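Local coordinates for sarcosine oxidase (Pyrococcus horikoshii, PDB 1Y56), which probably oxidises L-proline as the beta subunit of a dehydrogenase complex that carries both FAD and flavin mononucleotide, at residues G262-Y266 against E279-V284; P127-I131 against K290-A294; I229-R235 against Q254-I260; I51-F55 against A137-P141; K215-P219 against P366-E370. All coordinates share one frame; numbering follows the deposited sequence.

Contact 1. Residues G262-Y266 against E279-V284; sequences GGIGY and EFLREV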
# COMPACT_ATOMS: atom_id res chain seq x y z
N GLY B 262 -0.33 4.62 -48.50
CA GLY B 262 0.55 5.67 -48.95
C GLY B 262 0.98 6.62 -47.87
O GLY B 262 0.50 6.55 -46.74
N GLY B 263 1.90 7.51 -48.22
CA GLY B 263 2.39 8.53 -47.31
C GLY B 263 2.66 9.81 -48.07
O GLY B 263 2.19 9.98 -49.20
N ILE B 264 3.40 10.71 -47.43
CA ILE B 264 3.84 11.98 -48.00
C ILE B 264 5.24 12.29 -47.45
O ILE B 264 5.74 11.57 -46.57
CB ILE B 264 2.88 13.15 -47.67
CG1 ILE B 264 2.55 13.18 -46.18
CG2 ILE B 264 1.61 13.06 -48.49
CD1 ILE B 264 1.85 14.44 -45.73
N GLY B 265 5.86 13.34 -47.97
CA GLY B 265 7.19 13.78 -47.52
C GLY B 265 7.36 14.04 -46.03
O GLY B 265 8.41 13.75 -45.47
N TYR B 266 6.31 14.59 -45.39
CA TYR B 266 6.30 14.98 -43.97
C TYR B 266 7.23 14.20 -43.03
O TYR B 266 6.87 13.14 -42.51
CB TYR B 266 4.85 14.97 -43.46
CG TYR B 266 4.64 15.60 -42.10
CD1 TYR B 266 4.56 16.98 -41.94
CD2 TYR B 266 4.48 14.80 -40.97
CE1 TYR B 266 4.35 17.56 -40.68
CE2 TYR B 266 4.28 15.35 -39.72
CZ TYR B 266 4.21 16.73 -39.57
OH TYR B 266 4.00 17.24 -38.31
N GLU B 279 -1.10 15.67 -37.55
CA GLU B 279 -0.77 16.71 -38.52
C GLU B 279 -0.60 15.94 -39.86
O GLU B 279 -1.09 16.38 -40.91
CB GLU B 279 0.57 17.39 -38.19
CG GLU B 279 0.92 17.37 -36.67
CD GLU B 279 0.04 18.36 -35.91
OE1 GLU B 279 -1.06 17.95 -35.43
OE2 GLU B 279 0.41 19.57 -35.82
N PHE B 280 0.08 14.78 -39.77
CA PHE B 280 0.18 13.86 -40.89
C PHE B 280 -1.19 13.42 -41.38
O PHE B 280 -1.40 13.34 -42.58
CB PHE B 280 1.00 12.62 -40.55
CG PHE B 280 0.86 11.52 -41.56
CD1 PHE B 280 1.49 11.61 -42.80
CD2 PHE B 280 0.08 10.40 -41.28
CE1 PHE B 280 1.35 10.60 -43.75
CE2 PHE B 280 -0.07 9.39 -42.23
CZ PHE B 280 0.57 9.49 -43.47
N LEU B 281 -2.10 13.13 -40.44
CA LEU B 281 -3.46 12.70 -40.78
C LEU B 281 -4.15 13.74 -41.67
O LEU B 281 -4.78 13.41 -42.67
CB LEU B 281 -4.29 12.52 -39.50
CG LEU B 281 -5.32 11.38 -39.32
CD1 LEU B 281 -6.54 11.92 -38.59
CD2 LEU B 281 -5.73 10.69 -40.62
N ARG B 282 -3.99 15.01 -41.29
CA ARG B 282 -4.60 16.11 -42.01
C ARG B 282 -3.95 16.31 -43.36
O ARG B 282 -4.64 16.48 -44.36
CB ARG B 282 -4.49 17.40 -41.20
CG ARG B 282 -5.30 17.38 -39.92
CD ARG B 282 -6.79 17.35 -40.20
NE ARG B 282 -7.15 18.22 -41.32
CZ ARG B 282 -7.31 19.54 -41.25
NH1 ARG B 282 -7.13 20.19 -40.11
NH2 ARG B 282 -7.64 20.22 -42.34
N GLU B 283 -2.63 16.31 -43.38
CA GLU B 283 -1.88 16.59 -44.60
C GLU B 283 -2.08 15.51 -45.67
O GLU B 283 -2.40 15.82 -46.80
CB GLU B 283 -0.41 16.83 -44.29
CG GLU B 283 -0.03 18.29 -44.14
CD GLU B 283 1.46 18.48 -43.88
OE1 GLU B 283 1.90 18.30 -42.73
OE2 GLU B 283 2.21 18.81 -44.83
N VAL B 284 -1.92 14.24 -45.30
CA VAL B 284 -2.14 13.15 -46.24
C VAL B 284 -3.55 13.21 -46.85
O VAL B 284 -3.72 13.00 -48.06
CB VAL B 284 -1.86 11.76 -45.63
CG1 VAL B 284 -2.99 11.31 -44.72
CG2 VAL B 284 -1.64 10.76 -46.73
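I264 and Y266 lean on F280 and E283 where helix 278-291 packs against the end of strand 261-263 in the mixed sheet of this FAD-dependent oxidoreductase. The motif is a helix packed on a strand end and the turn that follows it. The packed part centres on I264. Its CG1 meets the edge of the F280 ring, 3.7 Å from CE1. The G263 CA, 4.2 Å from F280 CE1, also lies at that edge. One face of the ring is taken by V284 CG1 from the next turn of the same helix. I264 has CG1 between its backbone N and carbonyl carbon (chi1 49°), and the chain then runs on to the helix surface. There I264 CD1 sits 3.6 Å from E283 CB. On the inner side F280 also touches Q226 and T303, and V284 touches V228, so the helix is seated on neighbouring strands.

The outer side is more open and more polar. Y266 and E279 are both partly exposed. The E279 carboxylate leads away from Y266, and its polar partner is a basic side chain of another protein's chain. E283 also packs on a basic side chain of that chain. The E283 carboxylate, its OE1 beside Y266 CD1, stands with its plane at 85° to the ring. At the far end of that ring, Y266 OH rests 3.4 Å from E279 CB.

Contact 2. Residues P127-I131 against K290-A294; sequences PLLDI and KIIPA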
# COMPACT_ATOMS: atom_id res chain seq x y z
N PRO B 127 -7.91 5.32 -63.98
CA PRO B 127 -9.02 6.15 -64.44
C PRO B 127 -9.49 7.24 -63.47
O PRO B 127 -10.00 8.26 -63.93
CB PRO B 127 -10.14 5.14 -64.69
CG PRO B 127 -9.44 3.86 -64.93
CD PRO B 127 -8.25 3.88 -64.04
N LEU B 128 -9.30 7.05 -62.17
CA LEU B 128 -9.80 8.00 -61.14
C LEU B 128 -8.90 9.22 -60.87
O LEU B 128 -9.25 10.09 -60.06
CB LEU B 128 -10.08 7.30 -59.82
CG LEU B 128 -11.28 6.36 -59.74
CD1 LEU B 128 -11.37 5.77 -58.36
CD2 LEU B 128 -12.53 7.10 -60.07
N LEU B 129 -7.75 9.26 -61.54
CA LEU B 129 -6.84 10.39 -61.49
C LEU B 129 -7.54 11.68 -61.93
O LEU B 129 -8.19 11.70 -62.97
CB LEU B 129 -5.70 10.12 -62.45
CG LEU B 129 -4.28 10.39 -61.99
CD1 LEU B 129 -4.09 9.91 -60.57
CD2 LEU B 129 -3.34 9.67 -62.94
N ASP B 130 -7.42 12.74 -61.13
CA ASP B 130 -7.88 14.06 -61.58
C ASP B 130 -6.82 14.63 -62.49
O ASP B 130 -5.67 14.84 -62.07
CB ASP B 130 -8.13 15.02 -60.42
CG ASP B 130 -8.55 16.42 -60.88
OD1 ASP B 130 -8.77 17.29 -60.01
OD2 ASP B 130 -8.66 16.66 -62.10
N ILE B 131 -7.20 14.90 -63.74
CA ILE B 131 -6.20 15.20 -64.75
C ILE B 131 -6.06 16.70 -65.02
O ILE B 131 -5.17 17.12 -65.74
CB ILE B 131 -6.40 14.29 -66.02
CG1 ILE B 131 -5.10 13.60 -66.35
CG2 ILE B 131 -7.02 15.02 -67.24
CD1 ILE B 131 -4.50 12.89 -65.14
N LYS B 290 -6.51 15.74 -53.49
CA LYS B 290 -6.15 16.61 -54.61
C LYS B 290 -5.79 15.75 -55.80
O LYS B 290 -6.15 16.10 -56.94
CB LYS B 290 -4.94 17.47 -54.27
CG LYS B 290 -5.23 18.77 -53.56
CD LYS B 290 -5.65 19.86 -54.54
CE LYS B 290 -7.15 20.15 -54.44
NZ LYS B 290 -7.36 21.61 -54.60
N ILE B 291 -5.08 14.65 -55.55
CA ILE B 291 -4.54 13.82 -56.64
C ILE B 291 -5.59 12.84 -57.19
O ILE B 291 -5.76 12.76 -58.41
CB ILE B 291 -3.08 13.20 -56.37
CG1 ILE B 291 -3.10 11.70 -56.32
CG2 ILE B 291 -2.34 13.80 -55.18
CD1 ILE B 291 -2.90 11.12 -57.66
N ILE B 292 -6.28 12.11 -56.32
CA ILE B 292 -7.47 11.38 -56.77
C ILE B 292 -8.64 11.72 -55.83
O ILE B 292 -8.68 11.26 -54.70
CB ILE B 292 -7.25 9.80 -57.02
CG1 ILE B 292 -7.98 8.93 -56.02
CG2 ILE B 292 -5.79 9.35 -57.09
CD1 ILE B 292 -9.38 8.56 -56.46
N PRO B 293 -9.56 12.60 -56.29
CA PRO B 293 -10.76 13.08 -55.60
C PRO B 293 -11.73 12.04 -55.02
O PRO B 293 -12.40 12.35 -54.03
CB PRO B 293 -11.47 13.88 -56.69
CG PRO B 293 -10.38 14.41 -57.49
CD PRO B 293 -9.41 13.27 -57.59
N ALA B 294 -11.82 10.86 -55.62
CA ALA B 294 -12.71 9.81 -55.10
C ALA B 294 -12.36 9.40 -53.67
O ALA B 294 -13.24 9.10 -52.86
CB ALA B 294 -12.72 8.60 -56.03
O HOH W 1 -4.08 13.79 -59.88
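K290 starts the second segment with a backbone contact: its O lies 4.1 Å from D130 CB, while its side chain points away from the loop. I291 makes the polar link. Its carbonyl O accepts the D130 N-H at 3.2 Å, with a nearly straight N-H...O angle of 166°. The donor is tilted 18° from the carbonyl plane. A water lies between D130 O and I291 O and may bridge them, though its distance to I291 O is doubtfully short. The end of the I291 side chain meets L129, CD1 to CD1, and both residues pack on L90 of strand 87-91.

At I292 the backbone turns out of the helix. Its two branches divide the loop between them. CG2 touches L129 CD1 at 3.9 Å, and CD1 touches L128 CB at 3.7 Å. P293 then brings its ring across D130 at about a right angle, with CD 3.6 Å from D130 CB. The polar partner of the D130 carboxylate lies just outside the segment: OD2 is bonded to S132 OG. A294 closes the run, its CB 3.9 Å from L128 CD1. Both L128 and A294 also touch another protein's chain. This is the C-terminal end of helix 278-291, passing into a 3-10 segment, with the I291 carbonyl taking a loop amide.

Contact 3. Residues I229-R235 against Q254-I260; sequences ITQPIKR and QTFHGGI. With FMN (flavin mononucleotide), chain E.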
# COMPACT_ATOMS: atom_id res chain seq x y z
N ILE B 229 -3.63 3.84 -44.37
CA ILE B 229 -4.31 2.80 -45.13
C ILE B 229 -5.80 3.11 -45.12
O ILE B 229 -6.37 3.47 -44.09
CB ILE B 229 -4.02 1.36 -44.57
CG1 ILE B 229 -4.62 0.29 -45.47
CG2 ILE B 229 -4.53 1.19 -43.12
CD1 ILE B 229 -3.99 0.23 -46.81
N THR B 230 -6.44 2.99 -46.28
CA THR B 230 -7.88 3.19 -46.35
C THR B 230 -8.60 1.84 -46.29
O THR B 230 -7.96 0.79 -46.21
CB THR B 230 -8.31 3.95 -47.61
OG1 THR B 230 -8.52 3.02 -48.68
CG2 THR B 230 -7.26 4.95 -48.02
N GLN B 231 -9.93 1.89 -46.33
CA GLN B 231 -10.75 0.69 -46.42
C GLN B 231 -10.52 0.04 -47.78
O GLN B 231 -10.16 0.73 -48.73
CB GLN B 231 -12.20 1.05 -46.27
CG GLN B 231 -12.70 1.96 -47.34
CD GLN B 231 -14.19 2.15 -47.28
OE1 GLN B 231 -14.69 3.23 -46.91
NE2 GLN B 231 -14.93 1.10 -47.62
N PRO B 232 -10.71 -1.29 -47.89
CA PRO B 232 -10.51 -1.96 -49.17
C PRO B 232 -11.54 -1.56 -50.23
O PRO B 232 -12.67 -1.20 -49.90
CB PRO B 232 -10.66 -3.44 -48.82
CG PRO B 232 -10.54 -3.52 -47.35
CD PRO B 232 -11.12 -2.24 -46.85
N ILE B 233 -11.12 -1.67 -51.48
CA ILE B 233 -11.80 -1.11 -52.63
C ILE B 233 -11.67 -2.16 -53.74
O ILE B 233 -10.82 -3.03 -53.65
CB ILE B 233 -11.16 0.30 -52.97
CG1 ILE B 233 -11.88 1.39 -52.20
CG2 ILE B 233 -11.14 0.67 -54.45
CD1 ILE B 233 -13.34 1.11 -52.04
N LYS B 234 -12.52 -2.09 -54.75
CA LYS B 234 -12.43 -3.01 -55.88
C LYS B 234 -10.99 -3.21 -56.36
O LYS B 234 -10.25 -2.24 -56.54
CB LYS B 234 -13.30 -2.51 -57.03
CG LYS B 234 -14.06 -3.61 -57.76
CD LYS B 234 -15.45 -3.12 -58.25
CE LYS B 234 -15.36 -2.25 -59.53
NZ LYS B 234 -14.71 -3.00 -60.68
N ARG B 235 -10.59 -4.47 -56.55
CA ARG B 235 -9.28 -4.84 -57.11
C ARG B 235 -8.92 -4.02 -58.35
O ARG B 235 -9.79 -3.68 -59.15
CB ARG B 235 -9.25 -6.33 -57.48
CG ARG B 235 -10.31 -6.75 -58.57
CD ARG B 235 -11.43 -7.72 -58.05
NE ARG B 235 -12.49 -7.09 -57.24
CZ ARG B 235 -12.58 -7.15 -55.90
NH1 ARG B 235 -11.66 -7.79 -55.18
NH2 ARG B 235 -13.59 -6.54 -55.28
N GLN B 254 -2.64 0.84 -54.49
CA GLN B 254 -3.55 -0.09 -53.83
C GLN B 254 -2.78 -1.34 -53.42
O GLN B 254 -1.91 -1.81 -54.16
CB GLN B 254 -4.73 -0.41 -54.75
CG GLN B 254 -5.74 -1.40 -54.22
CD GLN B 254 -7.03 -1.41 -55.04
OE1 GLN B 254 -7.03 -1.06 -56.22
NE2 GLN B 254 -8.14 -1.80 -54.40
N THR B 255 -3.07 -1.85 -52.22
CA THR B 255 -2.46 -3.10 -51.78
C THR B 255 -3.14 -4.30 -52.43
O THR B 255 -4.22 -4.18 -53.05
CB THR B 255 -2.53 -3.29 -50.25
OG1 THR B 255 -3.90 -3.35 -49.85
CG2 THR B 255 -1.84 -2.16 -49.53
N PHE B 256 -2.52 -5.47 -52.27
CA PHE B 256 -3.08 -6.72 -52.74
C PHE B 256 -4.37 -7.06 -52.01
O PHE B 256 -5.29 -7.61 -52.60
CB PHE B 256 -2.05 -7.84 -52.66
CG PHE B 256 -0.79 -7.56 -53.47
CD1 PHE B 256 -0.86 -6.93 -54.71
CD2 PHE B 256 0.46 -7.95 -52.99
CE1 PHE B 256 0.29 -6.67 -55.45
CE2 PHE B 256 1.62 -7.69 -53.72
CZ PHE B 256 1.54 -7.06 -54.95
N HIS B 257 -4.46 -6.69 -50.73
CA HIS B 257 -5.73 -6.80 -50.00
C HIS B 257 -6.84 -5.86 -50.53
O HIS B 257 -8.02 -6.16 -50.38
CB HIS B 257 -5.50 -6.58 -48.48
CG HIS B 257 -6.74 -6.77 -47.65
ND1 HIS B 257 -7.11 -7.99 -47.12
CD2 HIS B 257 -7.69 -5.89 -47.26
CE1 HIS B 257 -8.23 -7.85 -46.44
NE2 HIS B 257 -8.60 -6.58 -46.50
N GLY B 258 -6.48 -4.73 -51.15
CA GLY B 258 -7.46 -3.78 -51.70
C GLY B 258 -7.44 -2.41 -51.05
O GLY B 258 -8.32 -1.58 -51.29
N GLY B 259 -6.39 -2.16 -50.27
CA GLY B 259 -6.36 -1.05 -49.34
C GLY B 259 -6.19 0.36 -49.84
O GLY B 259 -6.90 1.26 -49.42
N ILE B 260 -5.25 0.60 -50.73
CA ILE B 260 -4.81 2.01 -50.94
C ILE B 260 -4.02 2.50 -49.73
O ILE B 260 -4.57 2.95 -48.73
CB ILE B 260 -5.93 3.03 -51.28
CG1 ILE B 260 -6.64 2.63 -52.57
CG2 ILE B 260 -5.34 4.41 -51.47
CD1 ILE B 260 -7.99 3.27 -52.71
N1 FMN E . -3.26 -1.72 -40.79
C2 FMN E . -4.59 -1.93 -40.84
O2 FMN E . -5.30 -1.65 -39.85
N3 FMN E . -5.17 -2.45 -41.94
C4 FMN E . -4.43 -2.76 -43.02
O4 FMN E . -4.97 -3.24 -44.04
C4A FMN E . -3.04 -2.55 -43.00
N5 FMN E . -2.26 -2.86 -44.07
C5A FMN E . -0.91 -2.67 -44.06
C6 FMN E . -0.16 -3.01 -45.20
C7 FMN E . 1.22 -2.82 -45.22
C7M FMN E . 1.98 -3.21 -46.47
C8 FMN E . 1.85 -2.29 -44.08
C8M FMN E . 3.32 -2.06 -44.04
C9 FMN E . 1.11 -1.96 -42.95
C9A FMN E . -0.28 -2.14 -42.93
N10 FMN E . -1.07 -1.81 -41.80
C10 FMN E . -2.47 -2.02 -41.84
C1' FMN E . -0.49 -1.24 -40.60
C2' FMN E . 0.01 -2.29 -39.65
O2' FMN E . -0.89 -2.31 -38.52
C3' FMN E . 1.47 -1.91 -39.33
O3' FMN E . 2.31 -3.07 -39.19
C4' FMN E . 1.55 -1.07 -38.10
O4' FMN E . 0.56 -0.44 -37.74
C5' FMN E . 2.85 -1.00 -37.32
O5' FMN E . 2.57 -1.36 -35.97
P FMN E . 2.16 -0.24 -34.89
O1P FMN E . 3.47 0.44 -34.60
O2P FMN E . 1.57 -1.04 -33.76
O3P FMN E . 1.16 0.67 -35.54
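The end of antiparallel strand 221-230, beside the flavin mononucleotide pocket, is joined to the loop that leads into its neighbour 261-263, with T230 against I260. T230 N donates to I260 O at 3.1 Å (160°). T230 OG1 lies close to G259 O. I229 faces two ways. Its CG1, anti to the backbone N (chi1 -174°), is 3.8 Å from O4 of the flavin. Its CD1 turns back to the loop, 3.7 Å from G259 CA. The flavin itself is hydrogen-bonded by R46, R302 and residues of another protein's chain.

Further on, G258 O receives a weak bond from I233 N and a CA-H...O contact from P232 CA at 3.1 Å. P232 CG meets the H257 ring at its edge, 3.7 Å from CD2. The extended Q254 chain brings its amide to the backbone of I233 and K234. NE2 donates to K234 O at 3.0 Å, nearly in its own amide plane but from above that carbonyl's plane. It also donates to G258 O at 3.1 Å, while Q254 OE1 accepts from I238 N. Partners at both ends probably fix which way the amide faces. One buried glutamine thus ties the tight glycine turn to the backbone beyond the strand, while an apolar side chain borders the flavin.

Contact 4. Residues I51-F55 against A137-P141; sequences IRQQF and ASWNP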
# COMPACT_ATOMS: atom_id res chain seq x y z
N ILE B 51 8.59 -0.43 -55.98
CA ILE B 51 9.89 -0.92 -56.37
C ILE B 51 10.00 -0.15 -57.69
O ILE B 51 9.07 -0.15 -58.49
CB ILE B 51 9.93 -2.44 -56.72
CG1 ILE B 51 9.62 -3.32 -55.51
CG2 ILE B 51 11.31 -2.83 -57.29
CD1 ILE B 51 9.67 -4.82 -55.79
N ARG B 52 11.14 0.48 -57.92
CA ARG B 52 11.23 1.55 -58.89
C ARG B 52 12.60 1.56 -59.55
O ARG B 52 13.61 1.27 -58.90
CB ARG B 52 11.04 2.85 -58.13
CG ARG B 52 10.59 4.02 -58.93
CD ARG B 52 11.25 5.33 -58.43
NE ARG B 52 11.37 5.44 -56.97
CZ ARG B 52 12.27 6.19 -56.35
NH1 ARG B 52 12.29 6.22 -55.02
NH2 ARG B 52 13.15 6.92 -57.04
N GLN B 53 12.64 1.88 -60.84
CA GLN B 53 13.91 2.07 -61.56
C GLN B 53 14.11 3.52 -62.00
O GLN B 53 15.14 3.86 -62.58
CB GLN B 53 14.00 1.16 -62.79
CG GLN B 53 13.92 -0.33 -62.51
CD GLN B 53 13.43 -1.12 -63.71
OE1 GLN B 53 14.21 -1.81 -64.37
NE2 GLN B 53 12.13 -1.01 -64.01
N GLN B 54 13.12 4.37 -61.73
CA GLN B 54 13.17 5.79 -62.11
C GLN B 54 13.96 6.62 -61.10
O GLN B 54 13.41 7.30 -60.24
CB GLN B 54 11.76 6.34 -62.33
CG GLN B 54 11.03 5.70 -63.50
CD GLN B 54 9.65 6.29 -63.71
OE1 GLN B 54 9.51 7.46 -64.05
NE2 GLN B 54 8.62 5.47 -63.52
N PHE B 55 15.28 6.53 -61.22
CA PHE B 55 16.24 7.30 -60.44
C PHE B 55 16.96 8.27 -61.38
O PHE B 55 16.67 8.30 -62.59
CB PHE B 55 17.20 6.36 -59.72
CG PHE B 55 16.58 5.68 -58.53
CD1 PHE B 55 15.70 4.61 -58.71
CD2 PHE B 55 16.85 6.12 -57.24
CE1 PHE B 55 15.10 3.97 -57.60
CE2 PHE B 55 16.27 5.51 -56.13
CZ PHE B 55 15.39 4.43 -56.31
N ALA B 137 3.23 13.13 -67.51
CA ALA B 137 3.56 12.21 -66.43
C ALA B 137 4.71 11.36 -66.88
O ALA B 137 4.84 11.06 -68.06
CB ALA B 137 2.37 11.35 -66.08
N SER B 138 5.55 10.99 -65.92
CA SER B 138 6.63 10.07 -66.19
C SER B 138 6.11 8.67 -65.90
O SER B 138 5.62 8.39 -64.79
CB SER B 138 7.82 10.38 -65.32
OG SER B 138 8.90 9.56 -65.68
N TRP B 139 6.21 7.79 -66.89
CA TRP B 139 5.64 6.46 -66.81
C TRP B 139 6.67 5.39 -67.16
O TRP B 139 7.32 5.49 -68.18
CB TRP B 139 4.45 6.37 -67.75
CG TRP B 139 3.93 4.98 -67.98
CD1 TRP B 139 3.97 4.28 -69.14
CD2 TRP B 139 3.30 4.12 -67.02
NE1 TRP B 139 3.41 3.04 -68.98
CE2 TRP B 139 2.98 2.92 -67.68
CE3 TRP B 139 2.96 4.26 -65.67
CZ2 TRP B 139 2.35 1.85 -67.04
CZ3 TRP B 139 2.33 3.19 -65.03
CH2 TRP B 139 2.03 2.00 -65.71
N ASN B 140 6.81 4.39 -66.30
CA ASN B 140 7.55 3.19 -66.67
C ASN B 140 6.76 1.94 -66.29
O ASN B 140 6.45 1.73 -65.11
CB ASN B 140 8.95 3.15 -66.03
CG ASN B 140 9.76 1.93 -66.47
OD1 ASN B 140 10.63 2.03 -67.33
ND2 ASN B 140 9.47 0.79 -65.89
N PRO B 141 6.44 1.10 -67.29
CA PRO B 141 5.57 -0.05 -67.03
C PRO B 141 6.27 -1.24 -66.34
O PRO B 141 5.59 -2.15 -65.90
CB PRO B 141 5.06 -0.44 -68.42
CG PRO B 141 6.13 0.04 -69.37
CD PRO B 141 6.86 1.18 -68.71
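Q54 and S138 are joined by a hydrogen bond in this buried contact. S138 OG donates to Q54 OE1 at 2.7 Å, tilted 21° from the plane of the amide carbonyl. S138 has OG anti to its own backbone N (chi1 -174°), which turns the hydroxyl to the glutamine. The other end of the amide passes alongside N140, with Q54 NE2 3.4 Å from N140 CB.

The second shell supports this orientation of the amide. Q54 NE2 donates to D143 OD1, and weakly to Y87 O. D143 OD2 takes the backbone N-H of Q53 as well. Q54 is the centre of an inverse gamma turn. Its carbonyl O accepts R52 NH2 at 3.2 Å (166°), in the guanidinium plane, though the donor sits above the plane of the carbonyl. The same NH2 lies over the centre of the F55 ring.

The loop 51-55 precedes helix 58-78, which Q53 touches at V68. R52 and F55 reach M339 of helix 337-354. S138 is on strand 136-140, paired with strand 87-91.

Contact 5. Residues K215-P219 against P366-E370; sequences KTKIP and PYRFE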
# COMPACT_ATOMS: atom_id res chain seq x y z
N LYS B 215 35.77 4.48 -36.52
CA LYS B 215 36.04 5.92 -36.35
C LYS B 215 35.69 6.78 -37.58
O LYS B 215 35.73 8.01 -37.49
CB LYS B 215 37.51 6.16 -35.96
CG LYS B 215 37.96 5.48 -34.66
CD LYS B 215 37.65 6.34 -33.43
CE LYS B 215 38.48 5.90 -32.24
NZ LYS B 215 39.91 5.71 -32.64
N THR B 216 35.37 6.14 -38.71
CA THR B 216 34.95 6.85 -39.93
C THR B 216 33.53 7.43 -39.76
O THR B 216 32.62 6.72 -39.33
CB THR B 216 34.98 5.91 -41.17
OG1 THR B 216 36.30 5.40 -41.35
CG2 THR B 216 34.56 6.65 -42.44
N LYS B 217 33.36 8.71 -40.07
CA LYS B 217 32.03 9.35 -39.98
C LYS B 217 31.10 8.79 -41.06
O LYS B 217 31.31 9.02 -42.26
CB LYS B 217 32.09 10.89 -40.07
CG LYS B 217 33.23 11.57 -39.25
CD LYS B 217 33.14 11.38 -37.72
CE LYS B 217 32.27 12.47 -37.06
NZ LYS B 217 32.04 12.18 -35.61
N ILE B 218 30.09 8.04 -40.63
CA ILE B 218 29.07 7.49 -41.53
C ILE B 218 27.71 7.90 -41.01
O ILE B 218 27.03 7.12 -40.33
CB ILE B 218 29.14 5.96 -41.64
CG1 ILE B 218 30.57 5.51 -41.99
CG2 ILE B 218 28.17 5.47 -42.70
CD1 ILE B 218 30.84 4.04 -41.71
N PRO B 219 27.29 9.14 -41.34
CA PRO B 219 26.12 9.72 -40.70
C PRO B 219 24.84 9.08 -41.21
O PRO B 219 24.47 9.23 -42.37
CB PRO B 219 26.21 11.20 -41.11
CG PRO B 219 26.96 11.20 -42.38
CD PRO B 219 27.88 10.03 -42.35
N PRO B 366 31.16 4.07 -48.42
CA PRO B 366 31.17 4.41 -47.00
C PRO B 366 32.08 5.58 -46.67
O PRO B 366 31.81 6.33 -45.74
CB PRO B 366 31.73 3.15 -46.35
CG PRO B 366 31.30 2.06 -47.24
CD PRO B 366 31.36 2.62 -48.63
N TYR B 367 33.16 5.74 -47.43
CA TYR B 367 34.12 6.79 -47.16
C TYR B 367 33.78 8.15 -47.78
O TYR B 367 34.44 9.15 -47.50
CB TYR B 367 35.53 6.34 -47.58
CG TYR B 367 36.03 5.17 -46.77
CD1 TYR B 367 36.56 5.36 -45.48
CD2 TYR B 367 35.98 3.88 -47.28
CE1 TYR B 367 37.02 4.28 -44.73
CE2 TYR B 367 36.45 2.80 -46.54
CZ TYR B 367 36.96 3.00 -45.26
OH TYR B 367 37.41 1.91 -44.54
N ARG B 368 32.73 8.20 -48.59
CA ARG B 368 32.46 9.43 -49.32
C ARG B 368 32.24 10.64 -48.43
O ARG B 368 32.54 11.76 -48.83
CB ARG B 368 31.30 9.26 -50.33
CG ARG B 368 29.91 9.15 -49.75
CD ARG B 368 28.91 8.91 -50.87
NE ARG B 368 27.54 8.70 -50.41
CZ ARG B 368 27.06 7.54 -49.96
NH1 ARG B 368 27.84 6.47 -49.87
NH2 ARG B 368 25.79 7.45 -49.59
N PHE B 369 31.72 10.41 -47.22
CA PHE B 369 31.23 11.51 -46.38
C PHE B 369 32.34 12.28 -45.71
O PHE B 369 32.32 13.51 -45.69
CB PHE B 369 30.23 10.99 -45.34
CG PHE B 369 29.10 10.20 -45.91
CD1 PHE B 369 28.10 10.83 -46.63
CD2 PHE B 369 29.04 8.83 -45.73
CE1 PHE B 369 27.05 10.11 -47.17
CE2 PHE B 369 27.99 8.08 -46.26
CZ PHE B 369 26.99 8.72 -46.98
N GLU B 370 33.31 11.55 -45.16
CA GLU B 370 34.49 12.18 -44.57
C GLU B 370 35.31 12.83 -45.67
O GLU B 370 35.78 13.95 -45.51
CB GLU B 370 35.31 11.20 -43.73
CG GLU B 370 36.26 10.28 -44.49
CD GLU B 370 37.05 9.35 -43.57
OE1 GLU B 370 37.82 8.51 -44.10
OE2 GLU B 370 36.91 9.43 -42.33
O HOH W 2 32.33 8.62 -44.54
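K217 and E370 bring the two backbones nearest, 5.9 Å between their CA atoms, with 215-219 an irregular loop and 366-370 coiled like a helix but lacking its usual hydrogen-bond pattern. A water is modelled between K217 O, P366 O and E370 N. Its distances to the two carbonyls are short, so details are uncertain. It probably bridges the two backbones.

T216 divides its two branches. OG1 lies 3.6 Å from Y367 CE1. CG2, anti to the backbone N, meets the carboxylate of E370, 3.6 Å from OE2. The Y367 OH is turned elsewhere, to E323 OE1 and E322 N.

This part of the fold joins the loop between helix 205-212 and strand 221-230 to the chain beyond helix 337-354. I321 of strand 320-321 backs it, touching I218, P366 and Y367.

F369 forms the apolar end. P219 CD makes an off-centre CH-pi contact, 4.1 Å from the centroid of the F369 ring and 29° off its normal. R368 CG covers the opposite face, over the centre. I218 adds a looser contact, its CG2 4.4 Å from F369 CE2. R368 is itself held by a salt bridge from NE to D313 OD1 and a hydrogen bond from NH2 to P316 O.

Contacts 1, 3 and 4 all reach the eight-stranded mixed sheet. Contact 3 is beside flavin mononucleotide, which it touches through I229. Contact 1 is near both flavins: G263 is about 7 Å from FAD and G262 about 9 Å from flavin mononucleotide. Contacts 1 and 3 adjoin in sequence, their centres 18 Å apart. Contact 2 shares helix 278-291 with contact 1, with nearest atoms about 7 Å apart. Contact 4 approaches FAD to about 11 Å, from Q53. Contact 5 stands apart, its centre 43 Å from that of contact 2 and on the opposite side of the chain's centre. Its I218 is about 13 Å from FAD.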